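Local coordinates for protein methionine gamma-lyase (PDB 1PFF) that belongs to the Cys/Met metabolism family of pyridoxal phosphate-dependent enzymes and is found as an assembly of four chains, at residues A18-M23 with T177-S182; I138-A143 with G156-R161. All coordinates share one frame; numbering follows the deposited sequence.

Overall arrangement
Interactions 1 and 2 lie at neighbouring places in one half of the chain, their centres about 11 Å apart, and both reach the same mixed seven-stranded sheet, interaction 1 through strand 15-19. Along the sequence, 18-23 comes first, then 138-143, 156-161 and 177-182, so the strand pair of interaction 2 falls wholly between the two segments of interaction 1. Strand 156-160 joins them: it pairs with 138-142 on one side and on the other with 15-19, the outermost strand of the sheet within this chain, through a probable hydrogen bond between Thr19 N and Gly156 O. Interaction 1 then connects the sheet to the link between helices 162-177 and 183-216, at a boundary with a second subunit.

Interaction 1. Residues A18-M23 with T177-S182; sequences ATASGM and TGAIIS
Ala20 stands over a face of the Ala179 carbonyl, its backbone N donating to Ala179 O at 2.9 Å. The nitrogen sits well above the carbonyl plane, 65° out of it, and the bond is bent, with 141° at the hydrogen. Thr19 CA also approaches this oxygen, at 3.2 Å, as a CA-H...O contact. Ala179 is the centre of an inverse gamma turn, which kinks the chain at this point, and its methyl is directed at Ala20, with the two CB atoms in apolar contact. Ala20 CB also comes within 3.4 Å of Ile180 O.

Ile181 forms the other half of the contact. Its CG1 is anti to the backbone N (chi1 -162°) and beside its carbonyl carbon, which carries the side chain past the Thr19 carbonyl, and its CB and CG1 both lie 3.4 Å from Thr19 O. The end of the isoleucine side chain meets Ala18, whose CB is 3.8 Å from Ile181 CD1 and is similarly close to CG2. One water links the two backbones, donating to Ala18 O at 2.7 Å and accepting from Ile181 N. Thr19 OG1 is turned back into its own segment, where it donates to Ser21 O, a bond within the turn between strand 15-19 and helix 22-33.

Ser21 caps that helix at Gly24 N, and its OG is also hydrogen-bonded to Gly178 O of the second subunit. The contact thus joins the end of strand 15-19, the outermost of the sheet within this chain, to the link between helices 162-177 and 183-216, with Leu3 of helix 2-11 packing on Ala18 and Ile181.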
loop_
_atom_site.group_PDB
_atom_site.type_symbol
_atom_site.label_atom_id
_atom_site.label_comp_id
_atom_site.label_asym_id
_atom_site.label_seq_id
_atom_site.Cartn_x
_atom_site.Cartn_y
_atom_site.Cartn_z
ATOM N N ALA A 18 -19.203 -2.445 -0.510
ATOM C CA ALA A 18 -18.245 -1.421 -0.899
ATOM C C ALA A 18 -18.002 -1.466 -2.410
ATOM O O ALA A 18 -18.014 -2.546 -3.009
ATOM C CB ALA A 18 -16.938 -1.598 -0.132
ATOM N N THR A 19 -17.800 -0.295 -3.012
ATOM C CA THR A 19 -17.586 -0.162 -4.461
ATOM C C THR A 19 -16.396 0.733 -4.810
ATOM O O THR A 19 -15.798 1.372 -3.936
ATOM C CB THR A 19 -18.826 0.433 -5.158
ATOM O OG1 THR A 19 -19.062 1.751 -4.646
ATOM C CG2 THR A 19 -20.109 -0.362 -4.831
ATOM N N ALA A 20 -16.090 0.810 -6.108
ATOM C CA ALA A 20 -14.941 1.557 -6.616
ATOM C C ALA A 20 -15.102 3.061 -6.514
ATOM O O ALA A 20 -14.109 3.801 -6.549
ATOM C CB ALA A 20 -14.683 1.184 -8.055
ATOM N N SER A 21 -16.353 3.517 -6.433
ATOM C CA SER A 21 -16.652 4.943 -6.392
ATOM C C SER A 21 -18.084 5.171 -5.975
ATOM O O SER A 21 -18.889 4.234 -5.957
ATOM C CB SER A 21 -16.428 5.590 -7.766
ATOM O OG SER A 21 -17.459 5.215 -8.670
ATOM N N GLY A 22 -18.403 6.426 -5.666
ATOM C CA GLY A 22 -19.777 6.825 -5.376
ATOM C C GLY A 22 -20.700 6.547 -6.554
ATOM O O GLY A 22 -21.803 6.049 -6.368
ATOM N N MET A 23 -20.242 6.841 -7.769
ATOM C CA MET A 23 -21.009 6.503 -8.974
ATOM C C MET A 23 -21.219 4.983 -9.098
ATOM O O MET A 23 -22.301 4.522 -9.467
ATOM C CB MET A 23 -20.326 7.073 -10.229
ATOM C CG MET A 23 -21.121 6.879 -11.522
ATOM S SD MET A 23 -22.649 7.873 -11.599
ATOM C CE MET A 23 -23.832 6.692 -11.157
ATOM N N THR A 177 -21.435 -3.479 -13.380
ATOM C CA THR A 177 -20.509 -2.340 -13.340
ATOM C C THR A 177 -19.044 -2.751 -13.271
ATOM O O THR A 177 -18.174 -2.014 -13.736
ATOM C CB THR A 177 -20.799 -1.446 -12.126
ATOM O OG1 THR A 177 -20.592 -2.199 -10.929
ATOM C CG2 THR A 177 -22.276 -1.023 -12.072
ATOM N N GLY A 178 -18.769 -3.894 -12.642
ATOM C CA GLY A 178 -17.409 -4.252 -12.284
ATOM C C GLY A 178 -16.759 -3.234 -11.348
ATOM O O GLY A 178 -15.542 -3.156 -11.289
ATOM N N ALA A 179 -17.565 -2.449 -10.630
ATOM C CA ALA A 179 -17.039 -1.384 -9.755
ATOM C C ALA A 179 -16.609 -1.916 -8.386
ATOM O O ALA A 179 -17.188 -1.562 -7.347
ATOM C CB ALA A 179 -18.052 -0.237 -9.615
ATOM N N ILE A 180 -15.582 -2.762 -8.400
ATOM C CA ILE A 180 -15.049 -3.402 -7.195
ATOM C C ILE A 180 -14.105 -2.442 -6.476
ATOM O O ILE A 180 -13.308 -1.777 -7.124
ATOM C CB ILE A 180 -14.280 -4.702 -7.586
ATOM C CG1 ILE A 180 -15.197 -5.652 -8.385
ATOM C CG2 ILE A 180 -13.724 -5.403 -6.337
ATOM C CD1 ILE A 180 -14.484 -6.867 -8.993
ATOM N N ILE A 181 -14.180 -2.385 -5.144
ATOM C CA ILE A 181 -13.276 -1.533 -4.354
ATOM C C ILE A 181 -11.869 -2.137 -4.280
ATOM O O ILE A 181 -11.709 -3.358 -4.216
ATOM C CB ILE A 181 -13.845 -1.280 -2.911
ATOM C CG1 ILE A 181 -13.152 -0.074 -2.260
ATOM C CG2 ILE A 181 -13.741 -2.534 -2.038
ATOM C CD1 ILE A 181 -13.742 0.368 -0.905
ATOM N N SER A 182 -10.855 -1.275 -4.304
ATOM C CA SER A 182 -9.485 -1.701 -4.056
ATOM C C SER A 182 -9.342 -2.076 -2.583
ATOM O O SER A 182 -9.801 -1.341 -1.716
ATOM C CB SER A 182 -8.517 -0.571 -4.404
ATOM O OG SER A 182 -7.260 -0.763 -3.785
HETATM O O HOH W 1 -16.221 -4.248 -4.163
#

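Interaction 2. Residues I138-A143 with G156-R161; sequences IVVHSA and GLVCSR
Val139 and Cys159, like His141 and Leu157, form hydrogen-bonded pairs, each with two N-H...O bonds, between two antiparallel strands whose axes approach to 4.6 Å at an angle of 169°.

On the face carrying Val140 and Val158, the valine methyls meet loosely, CG1 of Val140 lying 4.2 Å from CG2 of Val158. The other methyl of Val158, CG1, extends in the trans direction from its backbone N (chi1 -175°) and reaches diagonally along the pair to Ile138 CG2, 3.6 Å away, where the two side chains cross at a slant. The other branch of this isoleucine goes to the serine: Ile138 CG1 lies alongside Ser160 OG at 3.6 Å, a hydroxyl whose polar partner is Asp137 O. Ser160 CB adds a longer contact to the same CG1, so both side-chain atoms of the serine border this isoleucine branch.

The other face carries Val139, His141, Leu157 and Cys159; His141 and Leu157 touch through their CB atoms at 4.1 Å. Farther out, Leu157 CD1 reaches the methyl of Ala143, 4.3 Å from its CB. Cys159 CB lies close to the Val139 carbonyl oxygen, at 4.1 Å. The imidazole is held at its far end by a hydrogen bond between NE2 and Glu11 of helix 2-11, a helix whose Ile7 also touches Leu157 and Cys159.

Helix 22-33 packs against the valine face and helix 2-11 against the histidine face. Strand 156-160, the one antiparallel strand in an otherwise parallel seven-stranded sheet flanked by helices, is a hallmark of the large domain of fold-type I pyridoxal phosphate enzymes.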
loop_
_atom_site.group_PDB
_atom_site.type_symbol
_atom_site.label_atom_id
_atom_site.label_comp_id
_atom_site.label_asym_id
_atom_site.label_seq_id
_atom_site.Cartn_x
_atom_site.Cartn_y
_atom_site.Cartn_z
ATOM N N ILE A 138 -32.439 1.769 0.394
ATOM C CA ILE A 138 -31.014 1.712 0.089
ATOM C C ILE A 138 -30.386 3.081 0.325
ATOM O O ILE A 138 -30.926 4.106 -0.117
ATOM C CB ILE A 138 -30.794 1.301 -1.405
ATOM C CG1 ILE A 138 -31.448 -0.055 -1.715
ATOM C CG2 ILE A 138 -29.293 1.280 -1.738
ATOM C CD1 ILE A 138 -31.291 -0.504 -3.183
ATOM N N VAL A 139 -29.236 3.094 0.994
ATOM C CA VAL A 139 -28.443 4.306 1.157
ATOM C C VAL A 139 -27.117 4.129 0.415
ATOM O O VAL A 139 -26.486 3.071 0.521
ATOM C CB VAL A 139 -28.172 4.606 2.648
ATOM C CG1 VAL A 139 -27.125 5.707 2.814
ATOM C CG2 VAL A 139 -29.457 5.021 3.349
ATOM N N VAL A 140 -26.727 5.147 -0.346
ATOM C CA VAL A 140 -25.443 5.170 -1.045
ATOM C C VAL A 140 -24.538 6.313 -0.555
ATOM O O VAL A 140 -25.021 7.361 -0.122
ATOM C CB VAL A 140 -25.603 5.221 -2.596
ATOM C CG1 VAL A 140 -26.338 3.939 -3.112
ATOM C CG2 VAL A 140 -26.308 6.507 -3.059
ATOM N N HIS A 141 -23.230 6.092 -0.655
ATOM C CA HIS A 141 -22.225 7.080 -0.283
ATOM C C HIS A 141 -21.110 7.127 -1.311
ATOM O O HIS A 141 -20.737 6.099 -1.872
ATOM C CB HIS A 141 -21.564 6.675 1.037
ATOM C CG HIS A 141 -22.443 6.812 2.237
ATOM N ND1 HIS A 141 -22.560 7.992 2.946
ATOM C CD2 HIS A 141 -23.201 5.901 2.895
ATOM C CE1 HIS A 141 -23.382 7.810 3.964
ATOM N NE2 HIS A 141 -23.782 6.549 3.958
ATOM N N SER A 142 -20.569 8.319 -1.530
ATOM C CA SER A 142 -19.207 8.449 -1.997
ATOM C C SER A 142 -18.368 8.553 -0.735
ATOM O O SER A 142 -18.501 9.517 0.030
ATOM C CB SER A 142 -19.019 9.699 -2.848
ATOM O OG SER A 142 -17.637 9.923 -3.065
ATOM N N ALA A 143 -17.523 7.550 -0.519
ATOM C CA ALA A 143 -16.667 7.471 0.669
ATOM C C ALA A 143 -15.605 8.562 0.683
ATOM O O ALA A 143 -15.019 8.849 1.725
ATOM C CB ALA A 143 -16.019 6.103 0.751
ATOM N N GLY A 156 -17.024 3.887 -2.900
ATOM C CA GLY A 156 -18.436 4.082 -2.623
ATOM C C GLY A 156 -18.934 3.019 -1.668
ATOM O O GLY A 156 -18.237 2.034 -1.409
ATOM N N LEU A 157 -20.139 3.218 -1.146
ATOM C CA LEU A 157 -20.738 2.259 -0.226
ATOM C C LEU A 157 -22.229 2.170 -0.490
ATOM O O LEU A 157 -22.856 3.181 -0.771
ATOM C CB LEU A 157 -20.490 2.692 1.222
ATOM C CG LEU A 157 -19.027 2.795 1.679
ATOM C CD1 LEU A 157 -18.947 3.692 2.878
ATOM C CD2 LEU A 157 -18.463 1.421 1.988
ATOM N N VAL A 158 -22.772 0.956 -0.425
ATOM C CA VAL A 158 -24.216 0.719 -0.509
ATOM C C VAL A 158 -24.668 -0.033 0.751
ATOM O O VAL A 158 -24.110 -1.089 1.067
ATOM C CB VAL A 158 -24.598 -0.152 -1.752
ATOM C CG1 VAL A 158 -26.100 -0.280 -1.893
ATOM C CG2 VAL A 158 -24.020 0.414 -3.028
ATOM N N CYS A 159 -25.677 0.494 1.446
ATOM C CA CYS A 159 -26.204 -0.128 2.657
ATOM C C CYS A 159 -27.685 -0.437 2.515
ATOM O O CYS A 159 -28.466 0.429 2.114
ATOM C CB CYS A 159 -26.022 0.797 3.856
ATOM S SG CYS A 159 -24.313 1.307 4.088
ATOM N N SER A 160 -28.073 -1.658 2.876
ATOM C CA SER A 160 -29.464 -2.097 2.732
ATOM C C SER A 160 -29.692 -3.417 3.471
ATOM O O SER A 160 -28.819 -3.871 4.232
ATOM C CB SER A 160 -29.825 -2.233 1.237
ATOM O OG SER A 160 -31.234 -2.311 1.041
ATOM N N ARG A 161 -30.865 -4.015 3.251
ATOM C CA ARG A 161 -31.181 -5.364 3.734
ATOM C C ARG A 161 -30.227 -6.365 3.096
ATOM O O ARG A 161 -29.745 -6.132 1.982
ATOM C CB ARG A 161 -32.608 -5.763 3.339
ATOM C CG ARG A 161 -33.665 -4.705 3.546
ATOM C CD ARG A 161 -35.098 -5.218 3.493
ATOM N NE ARG A 161 -35.374 -6.057 2.323
ATOM C CZ ARG A 161 -36.036 -5.659 1.238
ATOM N NH1 ARG A 161 -36.489 -4.414 1.135
ATOM N NH2 ARG A 161 -36.239 -6.514 0.239
#